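Local atomic coordinates of protoporphyrinogen oxidase (Exiguobacterium sibiricum, PDB entry 3LOV), a protein that probably oxidises coproporphyrinogen III to coproporphyrin III in bacterial heme b biosynthesis, using bound FAD and molecular oxygen. Residues L253-L258 / T271-E276; S4-I9 / Y277-L282; Y22-F27 / E247-R252. All blocks are in the same frame, centred on the assembly; numbering follows the deposited sequence.

In the fold
All three interactions belong to the FAD-binding part of the fold, where a parallel sheet runs in the order 250-252, 31-35, 6-10, 280-283, 435-437. Interaction 2 pairs two inner strands of that sheet and relies on backbone hydrogen bonds, with buried aliphatic side chains farther along and charged ones at its outer end. Interaction 3 ties helix 14-26, which follows strand 6-10, to the loop entering edge strand 250-252; a single buried carboxylate does most of the work. Interaction 1 joins two more exposed loops by threonine packing and water while holding the adenine of FAD. A salt bridge from E276 to R252 links interactions 1 and 3, and L7 packing on A23 links 2 and 3.

Interaction 1 of 3, residues L253-L258 / T271-E276; sequences LETPLL and TDHGPE. With FAD (flavin-adenine dinucleotide), chain B.
T255 and T271 meet through their carbon sides. In T255 (chi1 -49°) the hydroxyl lies beside the backbone N and the methyl falls anti to it, which rests T255 CG2 3.6 Å from T271 CB. In T271 (chi1 81°) the hydroxyl stands between the backbone N and the carbonyl carbon, turned into its own loop: T271 OG1 donates to G274 O at 2.6 Å and accepts from H273 N, an ST turn within the type I turn from T271 to G274. T255 OG1 likewise serves its own loop, donating to L253 O at 2.7 Å from above the carbonyl plane. Threonine suits both places, giving a methyl to the buried interface and a hydroxyl to the backbone. G274 closes the turn with backbone angles at which any side chain would collide with H273 O.

Farther out, the D272 side chain crosses those of P256 and L258 at about right angles. Its OD2 lies 3.7 Å from P256 CG, and its OD1 is 3.8 Å from L258 CD1. No direct hydrogen bond joins the two loops; a water supplies the polar link, donating to P256 O at 2.7 Å and to D272 OD2 while accepting from D272 N. The H273 ring turns its edge to E254 O, which lies in the ring plane.

The backbone of L257 faces the cofactor. L257 N donates to FAD N1A in a nearly straight bond of 3.1 Å (174°), and FAD N6A returns a bond to L257 O at 3.3 Å. Main-chain atoms thus read the Watson-Crick edge of adenine, while E36 OE1 makes another hydrogen bond to FAD. This is an adenine-binding loop of a Rossmann-type FAD domain, as expected in the flavin-containing amine oxidoreductase family.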
loop_
_atom_site.group_PDB
_atom_site.type_symbol
_atom_site.label_atom_id
_atom_site.label_comp_id
_atom_site.label_asym_id
_atom_site.label_seq_id
_atom_site.Cartn_x
_atom_site.Cartn_y
_atom_site.Cartn_z
ATOM N N LEU A 253 12.179 -20.284 -9.759
ATOM C CA LEU A 253 10.724 -20.129 -9.772
ATOM C C LEU A 253 10.077 -21.470 -9.392
ATOM O O LEU A 253 10.738 -22.507 -9.358
ATOM C CB LEU A 253 10.242 -19.673 -11.147
ATOM C CG LEU A 253 10.697 -18.320 -11.669
ATOM C CD1 LEU A 253 10.220 -18.175 -13.128
ATOM C CD2 LEU A 253 10.221 -17.153 -10.770
ATOM N N GLU A 254 8.788 -21.442 -9.124
ATOM C CA GLU A 254 8.040 -22.629 -8.771
ATOM C C GLU A 254 8.768 -23.430 -7.691
ATOM O O GLU A 254 8.803 -24.630 -7.768
ATOM C CB GLU A 254 7.806 -23.513 -10.017
ATOM C CG GLU A 254 7.031 -22.858 -11.137
ATOM C CD GLU A 254 5.513 -22.780 -10.915
ATOM O OE1 GLU A 254 5.007 -23.169 -9.856
ATOM O OE2 GLU A 254 4.800 -22.293 -11.813
ATOM N N THR A 255 9.360 -22.768 -6.701
ATOM C CA THR A 255 10.091 -23.452 -5.655
ATOM C C THR A 255 9.729 -22.874 -4.301
ATOM O O THR A 255 10.474 -22.115 -3.719
ATOM C CB THR A 255 11.588 -23.391 -5.879
ATOM O OG1 THR A 255 11.870 -23.765 -7.222
ATOM C CG2 THR A 255 12.315 -24.338 -4.926
ATOM N N PRO A 256 8.568 -23.262 -3.776
ATOM C CA PRO A 256 8.224 -22.726 -2.480
ATOM C C PRO A 256 9.138 -23.257 -1.405
ATOM O O PRO A 256 9.615 -24.384 -1.505
ATOM C CB PRO A 256 6.799 -23.225 -2.258
ATOM C CG PRO A 256 6.653 -24.367 -3.158
ATOM C CD PRO A 256 7.445 -23.998 -4.373
ATOM N N LEU A 257 9.402 -22.441 -0.393
ATOM C CA LEU A 257 10.122 -22.901 0.793
ATOM C C LEU A 257 9.077 -23.557 1.667
ATOM O O LEU A 257 8.045 -22.954 1.939
ATOM C CB LEU A 257 10.771 -21.735 1.551
ATOM C CG LEU A 257 11.337 -22.066 2.936
ATOM C CD1 LEU A 257 12.526 -23.028 2.755
ATOM C CD2 LEU A 257 11.745 -20.814 3.754
ATOM N N LEU A 258 9.360 -24.781 2.093
ATOM C CA LEU A 258 8.406 -25.635 2.809
ATOM C C LEU A 258 8.756 -25.839 4.274
ATOM O O LEU A 258 7.884 -26.170 5.063
ATOM C CB LEU A 258 8.363 -26.999 2.132
ATOM C CG LEU A 258 7.925 -27.032 0.677
ATOM C CD1 LEU A 258 7.977 -28.457 0.107
ATOM C CD2 LEU A 258 6.530 -26.453 0.537
ATOM N N THR A 271 12.500 -27.853 0.020
ATOM C CA THR A 271 11.703 -27.489 -1.173
ATOM C C THR A 271 11.260 -28.755 -1.867
ATOM O O THR A 271 11.760 -29.813 -1.564
ATOM C CB THR A 271 12.533 -26.694 -2.198
ATOM O OG1 THR A 271 13.338 -27.583 -2.989
ATOM C CG2 THR A 271 13.411 -25.596 -1.528
ATOM N N ASP A 272 10.374 -28.658 -2.838
ATOM C CA ASP A 272 9.909 -29.841 -3.585
ATOM C C ASP A 272 10.994 -30.583 -4.361
ATOM O O ASP A 272 10.847 -31.773 -4.661
ATOM C CB ASP A 272 8.828 -29.425 -4.575
ATOM C CG ASP A 272 7.525 -29.073 -3.896
ATOM O OD1 ASP A 272 6.988 -29.957 -3.186
ATOM O OD2 ASP A 272 7.034 -27.929 -4.094
ATOM N N HIS A 273 12.066 -29.872 -4.700
ATOM C CA HIS A 273 13.126 -30.407 -5.534
ATOM C C HIS A 273 14.442 -30.478 -4.743
ATOM O O HIS A 273 15.508 -30.186 -5.271
ATOM C CB HIS A 273 13.280 -29.524 -6.779
ATOM C CG HIS A 273 11.969 -29.074 -7.362
ATOM N ND1 HIS A 273 11.084 -29.942 -7.966
ATOM C CD2 HIS A 273 11.386 -27.850 -7.410
ATOM C CE1 HIS A 273 10.018 -29.272 -8.373
ATOM N NE2 HIS A 273 10.178 -28.001 -8.047
ATOM N N GLY A 274 14.368 -30.855 -3.474
ATOM C CA GLY A 274 15.574 -30.995 -2.673
ATOM C C GLY A 274 15.996 -29.747 -1.910
ATOM O O GLY A 274 15.543 -28.635 -2.178
ATOM N N PRO A 275 16.881 -29.933 -0.943
ATOM C CA PRO A 275 17.160 -28.887 0.004
ATOM C C PRO A 275 18.107 -27.850 -0.529
ATOM O O PRO A 275 18.897 -28.149 -1.420
ATOM C CB PRO A 275 17.800 -29.641 1.169
ATOM C CG PRO A 275 18.465 -30.828 0.506
ATOM C CD PRO A 275 17.561 -31.198 -0.621
ATOM N N GLU A 276 18.002 -26.629 -0.007
ATOM C CA GLU A 276 19.021 -25.596 -0.221
ATOM C C GLU A 276 19.692 -25.359 1.103
ATOM O O GLU A 276 18.985 -25.303 2.102
ATOM C CB GLU A 276 18.397 -24.256 -0.622
ATOM C CG GLU A 276 18.243 -24.017 -2.052
ATOM C CD GLU A 276 19.562 -23.994 -2.774
ATOM O OE1 GLU A 276 20.417 -23.131 -2.499
ATOM O OE2 GLU A 276 19.722 -24.860 -3.626
HETATM P PA FAD B . 4.506 -9.695 -2.233
HETATM O O1A FAD B . 4.354 -8.795 -3.413
HETATM O O2A FAD B . 3.288 -10.272 -1.615
HETATM O O5B FAD B . 5.482 -10.885 -2.637
HETATM C C5B FAD B . 5.602 -12.062 -1.879
HETATM C C4B FAD B . 6.277 -13.116 -2.765
HETATM O O4B FAD B . 6.620 -14.273 -1.999
HETATM C C3B FAD B . 5.364 -13.531 -3.900
HETATM O O3B FAD B . 6.046 -13.553 -5.142
HETATM C C2B FAD B . 4.926 -14.907 -3.437
HETATM O O2B FAD B . 4.654 -15.774 -4.481
HETATM C C1B FAD B . 6.135 -15.401 -2.671
HETATM N N9A FAD B . 5.877 -16.471 -1.695
HETATM C C8A FAD B . 4.798 -16.728 -0.878
HETATM N N7A FAD B . 5.029 -17.845 -0.142
HETATM C C5A FAD B . 6.265 -18.316 -0.491
HETATM C C6A FAD B . 7.044 -19.396 -0.072
HETATM N N6A FAD B . 6.625 -20.218 0.887
HETATM N N1A FAD B . 8.290 -19.606 -0.640
HETATM C C2A FAD B . 8.784 -18.734 -1.580
HETATM N N3A FAD B . 8.024 -17.648 -1.974
HETATM C C4A FAD B . 6.792 -17.463 -1.458
HETATM N N1 FAD B . 1.972 0.165 -2.551
HETATM C C2 FAD B . 2.299 1.364 -3.123
HETATM O O2 FAD B . 3.385 1.905 -2.874
HETATM N N3 FAD B . 1.405 1.982 -3.960
HETATM C C4 FAD B . 0.193 1.459 -4.230
HETATM O O4 FAD B . -0.537 2.045 -5.007
HETATM C C4X FAD B . -0.180 0.269 -3.642
HETATM N N5 FAD B . -1.406 -0.298 -3.953
HETATM C C5X FAD B . -1.746 -1.516 -3.359
HETATM C C6 FAD B . -2.994 -2.091 -3.625
HETATM C C7 FAD B . -3.350 -3.314 -3.033
HETATM C C7M FAD B . -4.686 -3.930 -3.330
HETATM C C8 FAD B . -2.443 -3.990 -2.197
HETATM C C8M FAD B . -2.790 -5.307 -1.525
HETATM C C9 FAD B . -1.193 -3.436 -1.936
HETATM C C9A FAD B . -0.831 -2.194 -2.506
HETATM N N10 FAD B . 0.425 -1.632 -2.244
HETATM C C10 FAD B . 0.738 -0.391 -2.813
HETATM C "C1'" FAD B . 1.448 -2.270 -1.334
HETATM C "C2'" FAD B . 2.451 -3.071 -2.202
HETATM O "O2'" FAD B . 1.766 -4.083 -2.841
HETATM C "C3'" FAD B . 3.594 -3.692 -1.388
HETATM O "O3'" FAD B . 4.451 -2.612 -1.039
HETATM C "C4'" FAD B . 4.464 -4.736 -2.134
HETATM O "O4'" FAD B . 3.849 -5.394 -3.225
HETATM C "C5'" FAD B . 4.907 -5.852 -1.208
HETATM O "O5'" FAD B . 5.811 -6.681 -1.892
HETATM P P FAD B . 6.472 -7.890 -1.122
HETATM O O1P FAD B . 6.807 -7.550 0.307
HETATM O O2P FAD B . 7.575 -8.562 -1.904
HETATM O O3P FAD B . 5.259 -8.981 -1.008
HETATM O O HOH W 1 9.495 -26.272 -3.445
#

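Interaction 2 of 3, residues S4-I9 / Y277-L282; sequences SKRLVI and YADYVL
K5 lies across D279 at about a right angle, its chain bent at chi2 (-91°) to carry the aliphatic part over the carboxylate, with K5 CD 3.7 Å from D279 OD1. The ammonium and carboxylate are too far apart for a salt bridge; a water accepting from K5 NZ and donating to D279 OD1 connects them. The other oxygen turns to the backbone: R6 N donates to D279 OD2 at 2.8 Å, on the anti side and somewhat out of the carboxylate plane. An aspartate suits this spot because it can occupy a backbone N-H while OD1 also forms a salt bridge with R266.

D279 is an extra residue between A278, which lies opposite R6, and Y280, opposite L7. At this break R6 O accepts two bonds, from D279 N at 2.8 Å and from Y280 N at 3.0 Å. The R6 chain bends at chi3 (65°), bringing CD to 3.6 Å from Y277 O and setting the guanidinium edge toward that carbonyl.

Beyond the break the strands run parallel, 16° apart, in the central sheet of a Rossmann-type dinucleotide-binding fold. Strand 6-10 leads into a glycine-rich turn consistent with the GxGxxG motif and then into helix 14-26. V8 spans the pair, its N donating to Y280 O at 2.8 Å and its O accepting from L282 N.

Side chains alternate between the two faces. L7, I9 and L282 point to the face packed against helix 14-26, where small alanines such as A19 and A23 admit branched side chains. There L7 CD1 meets Y280 CB at 3.7 Å, the two side chains crossing at about a right angle. On the face bearing V8 and V281, V8 CG2 presses tightly on A278 CB at 3.5 Å, and V8 also touches L269 of strand 266-270.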
loop_
_atom_site.group_PDB
_atom_site.type_symbol
_atom_site.label_atom_id
_atom_site.label_comp_id
_atom_site.label_asym_id
_atom_site.label_seq_id
_atom_site.Cartn_x
_atom_site.Cartn_y
_atom_site.Cartn_z
ATOM N N SER A 4 32.564 -19.412 1.231
ATOM C CA SER A 4 31.767 -20.639 1.360
ATOM C C SER A 4 30.284 -20.375 1.732
ATOM O O SER A 4 29.438 -21.248 1.560
ATOM C CB SER A 4 32.437 -21.612 2.370
ATOM O OG SER A 4 32.240 -21.228 3.723
ATOM N N LYS A 5 29.971 -19.171 2.208
ATOM C CA LYS A 5 28.669 -18.912 2.844
ATOM C C LYS A 5 27.626 -18.487 1.831
ATOM O O LYS A 5 27.948 -17.931 0.790
ATOM C CB LYS A 5 28.764 -17.803 3.893
ATOM C CG LYS A 5 29.949 -17.865 4.860
ATOM C CD LYS A 5 29.650 -18.624 6.106
ATOM C CE LYS A 5 30.745 -18.384 7.163
ATOM N NZ LYS A 5 30.870 -19.580 8.052
ATOM N N ARG A 6 26.373 -18.721 2.175
ATOM C CA ARG A 6 25.269 -18.572 1.225
ATOM C C ARG A 6 24.092 -17.836 1.868
ATOM O O ARG A 6 23.688 -18.123 3.006
ATOM C CB ARG A 6 24.832 -19.937 0.719
ATOM C CG ARG A 6 26.001 -20.782 0.150
ATOM C CD ARG A 6 25.537 -22.147 -0.367
ATOM N NE ARG A 6 24.647 -22.010 -1.514
ATOM C CZ ARG A 6 25.057 -21.716 -2.747
ATOM N NH1 ARG A 6 26.375 -21.524 -3.039
ATOM N NH2 ARG A 6 24.141 -21.621 -3.712
ATOM N N LEU A 7 23.576 -16.865 1.122
ATOM C CA LEU A 7 22.352 -16.157 1.458
ATOM C C LEU A 7 21.225 -16.743 0.619
ATOM O O LEU A 7 21.351 -16.847 -0.596
ATOM C CB LEU A 7 22.514 -14.665 1.128
ATOM C CG LEU A 7 21.249 -13.778 1.144
ATOM C CD1 LEU A 7 20.622 -13.747 2.519
ATOM C CD2 LEU A 7 21.557 -12.338 0.659
ATOM N N VAL A 8 20.126 -17.136 1.244
ATOM C CA VAL A 8 18.928 -17.495 0.487
ATOM C C VAL A 8 17.858 -16.455 0.823
ATOM O O VAL A 8 17.531 -16.225 2.009
ATOM C CB VAL A 8 18.373 -18.919 0.836
ATOM C CG1 VAL A 8 17.103 -19.198 0.056
ATOM C CG2 VAL A 8 19.408 -20.027 0.554
ATOM N N ILE A 9 17.320 -15.851 -0.215
ATOM C CA ILE A 9 16.236 -14.856 -0.111
ATOM C C ILE A 9 14.988 -15.608 -0.495
ATOM O O ILE A 9 14.998 -16.340 -1.513
ATOM C CB ILE A 9 16.484 -13.690 -1.085
ATOM C CG1 ILE A 9 17.662 -12.860 -0.596
ATOM C CG2 ILE A 9 15.199 -12.804 -1.295
ATOM C CD1 ILE A 9 18.332 -12.021 -1.703
ATOM N N TYR A 277 21.010 -25.155 1.131
ATOM C CA TYR A 277 21.689 -24.922 2.416
ATOM C C TYR A 277 22.043 -23.463 2.514
ATOM O O TYR A 277 22.518 -22.864 1.549
ATOM C CB TYR A 277 22.939 -25.830 2.582
ATOM C CG TYR A 277 22.586 -27.320 2.633
ATOM C CD1 TYR A 277 22.155 -27.927 3.806
ATOM C CD2 TYR A 277 22.640 -28.091 1.504
ATOM C CE1 TYR A 277 21.821 -29.278 3.831
ATOM C CE2 TYR A 277 22.292 -29.428 1.513
ATOM C CZ TYR A 277 21.888 -30.018 2.666
ATOM O OH TYR A 277 21.582 -31.360 2.647
ATOM N N ALA A 278 21.765 -22.858 3.660
ATOM C CA ALA A 278 21.983 -21.412 3.814
ATOM C C ALA A 278 22.670 -21.053 5.133
ATOM O O ALA A 278 22.510 -21.756 6.136
ATOM C CB ALA A 278 20.654 -20.682 3.725
ATOM N N ASP A 279 23.433 -19.965 5.115
ATOM C CA ASP A 279 23.925 -19.351 6.322
ATOM C C ASP A 279 23.012 -18.186 6.716
ATOM O O ASP A 279 22.747 -18.000 7.896
ATOM C CB ASP A 279 25.345 -18.894 6.098
ATOM C CG ASP A 279 26.222 -20.045 5.661
ATOM O OD1 ASP A 279 26.719 -20.762 6.554
ATOM O OD2 ASP A 279 26.289 -20.303 4.438
ATOM N N TYR A 280 22.534 -17.422 5.723
ATOM C CA TYR A 280 21.638 -16.292 5.971
ATOM C C TYR A 280 20.358 -16.515 5.205
ATOM O O TYR A 280 20.390 -16.958 4.058
ATOM C CB TYR A 280 22.313 -15.002 5.556
ATOM C CG TYR A 280 23.680 -14.864 6.157
ATOM C CD1 TYR A 280 23.849 -14.595 7.530
ATOM C CD2 TYR A 280 24.816 -15.052 5.386
ATOM C CE1 TYR A 280 25.139 -14.493 8.093
ATOM C CE2 TYR A 280 26.097 -14.952 5.945
ATOM C CZ TYR A 280 26.249 -14.673 7.285
ATOM O OH TYR A 280 27.521 -14.591 7.785
ATOM N N VAL A 281 19.233 -16.267 5.868
ATOM C CA VAL A 281 17.933 -16.393 5.250
ATOM C C VAL A 281 17.171 -15.067 5.405
ATOM O O VAL A 281 17.034 -14.571 6.537
ATOM C CB VAL A 281 17.117 -17.538 5.882
ATOM C CG1 VAL A 281 15.792 -17.774 5.088
ATOM C CG2 VAL A 281 17.945 -18.823 5.962
ATOM N N LEU A 282 16.697 -14.506 4.287
ATOM C CA LEU A 282 15.803 -13.338 4.305
ATOM C C LEU A 282 14.421 -13.802 3.860
ATOM O O LEU A 282 14.206 -14.175 2.694
ATOM C CB LEU A 282 16.325 -12.142 3.463
ATOM C CG LEU A 282 15.523 -10.804 3.582
ATOM C CD1 LEU A 282 15.655 -10.071 4.961
ATOM C CD2 LEU A 282 15.922 -9.832 2.483
HETATM O O HOH W 2 29.191 -21.890 7.317
HETATM O O HOH W 3 22.206 -22.064 -1.196
#

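Interaction 3 of 3, residues Y22-F27 / E247-R252; sequences YAERAF and ERSEIR
E24, near the C-terminal end of helix 14-26, reaches the loop that enters strand 250-252, where the nearest backbones bring E24 CA within 7.5 Å of S249 CA. Its side chain runs extended beyond CG (chi2 -165°) and delivers the carboxylate to a row of N-H groups. OE1 uses its syn lone pair for E247 N, at 2.8 Å and almost straight (178°). OE2 takes three donors: R248 N from above the carboxylate plane, S249 N at 2.8 Å nearly along the C-O axis, and S249 OG at 2.7 Å on the anti side.

Glutamate is long enough to span from helix to loop, and these four bonds would favour its ionised form although the residue is buried. The helix belongs to the first beta-alpha-beta unit of the Rossmann-type sheet, between strands 6-10 and 31-35; strand 250-252 is added at the edge beside 31-35. With an alanine in place of E24, the N-H groups of E247, R248 and S249 would probably lose their common acceptor and the S249 hydroxyl be set free to turn.

R248 slides past E24 in the opposite direction, its guanidinium plane 25° from the carboxylate, and E24 CG lies over one guanidinium face. R248 NH1 gives a weak bond to E24 O at 3.4 Å, and NH2 donates to L30 O.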
loop_
_atom_site.group_PDB
_atom_site.type_symbol
_atom_site.label_atom_id
_atom_site.label_comp_id
_atom_site.label_asym_id
_atom_site.label_seq_id
_atom_site.Cartn_x
_atom_site.Cartn_y
_atom_site.Cartn_z
ATOM N N TYR A 22 20.504 -5.328 -3.735
ATOM C CA TYR A 22 21.346 -4.710 -2.732
ATOM C C TYR A 22 22.369 -5.710 -2.191
ATOM O O TYR A 22 23.471 -5.309 -1.846
ATOM C CB TYR A 22 20.529 -4.144 -1.570
ATOM C CG TYR A 22 19.648 -2.978 -1.926
ATOM C CD1 TYR A 22 20.188 -1.823 -2.468
ATOM C CD2 TYR A 22 18.270 -3.019 -1.692
ATOM C CE1 TYR A 22 19.384 -0.735 -2.797
ATOM C CE2 TYR A 22 17.440 -1.932 -2.024
ATOM C CZ TYR A 22 18.016 -0.801 -2.592
ATOM O OH TYR A 22 17.237 0.276 -2.928
ATOM N N ALA A 23 21.994 -6.990 -2.077
ATOM C CA ALA A 23 22.914 -8.012 -1.586
ATOM C C ALA A 23 24.059 -8.195 -2.568
ATOM O O ALA A 23 25.192 -8.417 -2.134
ATOM C CB ALA A 23 22.197 -9.423 -1.295
ATOM N N GLU A 24 23.784 -8.135 -3.873
ATOM C CA GLU A 24 24.889 -8.307 -4.852
ATOM C C GLU A 24 25.980 -7.258 -4.599
ATOM O O GLU A 24 27.156 -7.586 -4.577
ATOM C CB GLU A 24 24.414 -8.318 -6.309
ATOM C CG GLU A 24 23.737 -9.628 -6.689
ATOM C CD GLU A 24 23.568 -9.860 -8.175
ATOM O OE1 GLU A 24 23.941 -8.974 -8.986
ATOM O OE2 GLU A 24 23.054 -10.973 -8.531
ATOM N N ARG A 25 25.571 -6.046 -4.267
ATOM C CA ARG A 25 26.513 -4.954 -4.078
ATOM C C ARG A 25 27.153 -4.972 -2.707
ATOM O O ARG A 25 28.334 -4.714 -2.589
ATOM C CB ARG A 25 25.838 -3.615 -4.321
ATOM C CG ARG A 25 25.843 -3.243 -5.772
ATOM C CD ARG A 25 24.483 -2.776 -6.246
ATOM N NE ARG A 25 24.413 -2.882 -7.694
ATOM C CZ ARG A 25 23.954 -3.945 -8.336
ATOM N NH1 ARG A 25 23.487 -4.983 -7.665
ATOM N NH2 ARG A 25 23.935 -3.955 -9.653
ATOM N N ALA A 26 26.383 -5.261 -1.660
ATOM C CA ALA A 26 26.954 -5.224 -0.302
ATOM C C ALA A 26 27.962 -6.355 -0.030
ATOM O O ALA A 26 28.848 -6.200 0.812
ATOM C CB ALA A 26 25.867 -5.235 0.762
ATOM N N PHE A 27 27.806 -7.485 -0.728
ATOM C CA PHE A 27 28.582 -8.715 -0.460
ATOM C C PHE A 27 29.048 -9.362 -1.719
ATOM O O PHE A 27 28.497 -10.381 -2.113
ATOM C CB PHE A 27 27.712 -9.742 0.240
ATOM C CG PHE A 27 26.986 -9.201 1.393
ATOM C CD1 PHE A 27 27.683 -8.628 2.426
ATOM C CD2 PHE A 27 25.608 -9.273 1.462
ATOM C CE1 PHE A 27 27.020 -8.120 3.511
ATOM C CE2 PHE A 27 24.935 -8.768 2.545
ATOM C CZ PHE A 27 25.637 -8.180 3.571
ATOM N N GLU A 247 23.468 -10.086 -11.516
ATOM C CA GLU A 247 24.554 -10.730 -12.269
ATOM C C GLU A 247 24.981 -12.096 -11.773
ATOM O O GLU A 247 25.625 -12.834 -12.508
ATOM C CB GLU A 247 25.774 -9.813 -12.314
ATOM C CG GLU A 247 25.558 -8.617 -13.218
ATOM C CD GLU A 247 26.798 -7.742 -13.352
ATOM O OE1 GLU A 247 27.193 -7.045 -12.366
ATOM O OE2 GLU A 247 27.367 -7.760 -14.465
ATOM N N ARG A 248 24.675 -12.436 -10.534
ATOM C CA ARG A 248 25.068 -13.736 -10.038
ATOM C C ARG A 248 24.028 -14.443 -9.160
ATOM O O ARG A 248 24.187 -15.614 -8.841
ATOM C CB ARG A 248 26.410 -13.617 -9.318
ATOM C CG ARG A 248 26.346 -12.972 -7.980
ATOM C CD ARG A 248 27.691 -13.122 -7.269
ATOM N NE ARG A 248 27.594 -12.741 -5.867
ATOM C CZ ARG A 248 27.555 -11.491 -5.423
ATOM N NH1 ARG A 248 27.645 -10.478 -6.263
ATOM N NH2 ARG A 248 27.452 -11.255 -4.117
ATOM N N SER A 249 22.953 -13.762 -8.803
ATOM C CA SER A 249 21.888 -14.384 -8.002
ATOM C C SER A 249 21.166 -15.456 -8.793
ATOM O O SER A 249 20.800 -15.223 -9.925
ATOM C CB SER A 249 20.875 -13.323 -7.610
ATOM O OG SER A 249 21.459 -12.339 -6.791
ATOM N N GLU A 250 20.980 -16.621 -8.211
ATOM C CA GLU A 250 20.220 -17.681 -8.862
ATOM C C GLU A 250 18.738 -17.578 -8.482
ATOM O O GLU A 250 18.398 -17.638 -7.316
ATOM C CB GLU A 250 20.747 -19.033 -8.444
ATOM C CG GLU A 250 20.245 -20.165 -9.350
ATOM C CD GLU A 250 20.267 -21.519 -8.674
ATOM O OE1 GLU A 250 20.923 -21.655 -7.619
ATOM O OE2 GLU A 250 19.627 -22.453 -9.201
ATOM N N ILE A 251 17.857 -17.425 -9.478
ATOM C CA ILE A 251 16.417 -17.270 -9.230
ATOM C C ILE A 251 15.751 -18.616 -9.475
ATOM O O ILE A 251 15.801 -19.106 -10.602
ATOM C CB ILE A 251 15.719 -16.271 -10.213
ATOM C CG1 ILE A 251 16.395 -14.886 -10.254
ATOM C CG2 ILE A 251 14.230 -16.188 -9.905
ATOM C CD1 ILE A 251 15.925 -13.921 -9.312
ATOM N N ARG A 252 15.088 -19.191 -8.467
ATOM C CA ARG A 252 14.350 -20.441 -8.687
ATOM C C ARG A 252 12.850 -20.186 -8.632
ATOM O O ARG A 252 12.304 -19.910 -7.569
ATOM C CB ARG A 252 14.728 -21.518 -7.657
ATOM C CG ARG A 252 16.247 -21.730 -7.405
ATOM C CD ARG A 252 16.767 -23.076 -7.879
ATOM N NE ARG A 252 16.185 -24.205 -7.155
ATOM C CZ ARG A 252 16.641 -24.697 -6.003
ATOM N NH1 ARG A 252 17.700 -24.164 -5.395
ATOM N NH2 ARG A 252 16.011 -25.731 -5.439
#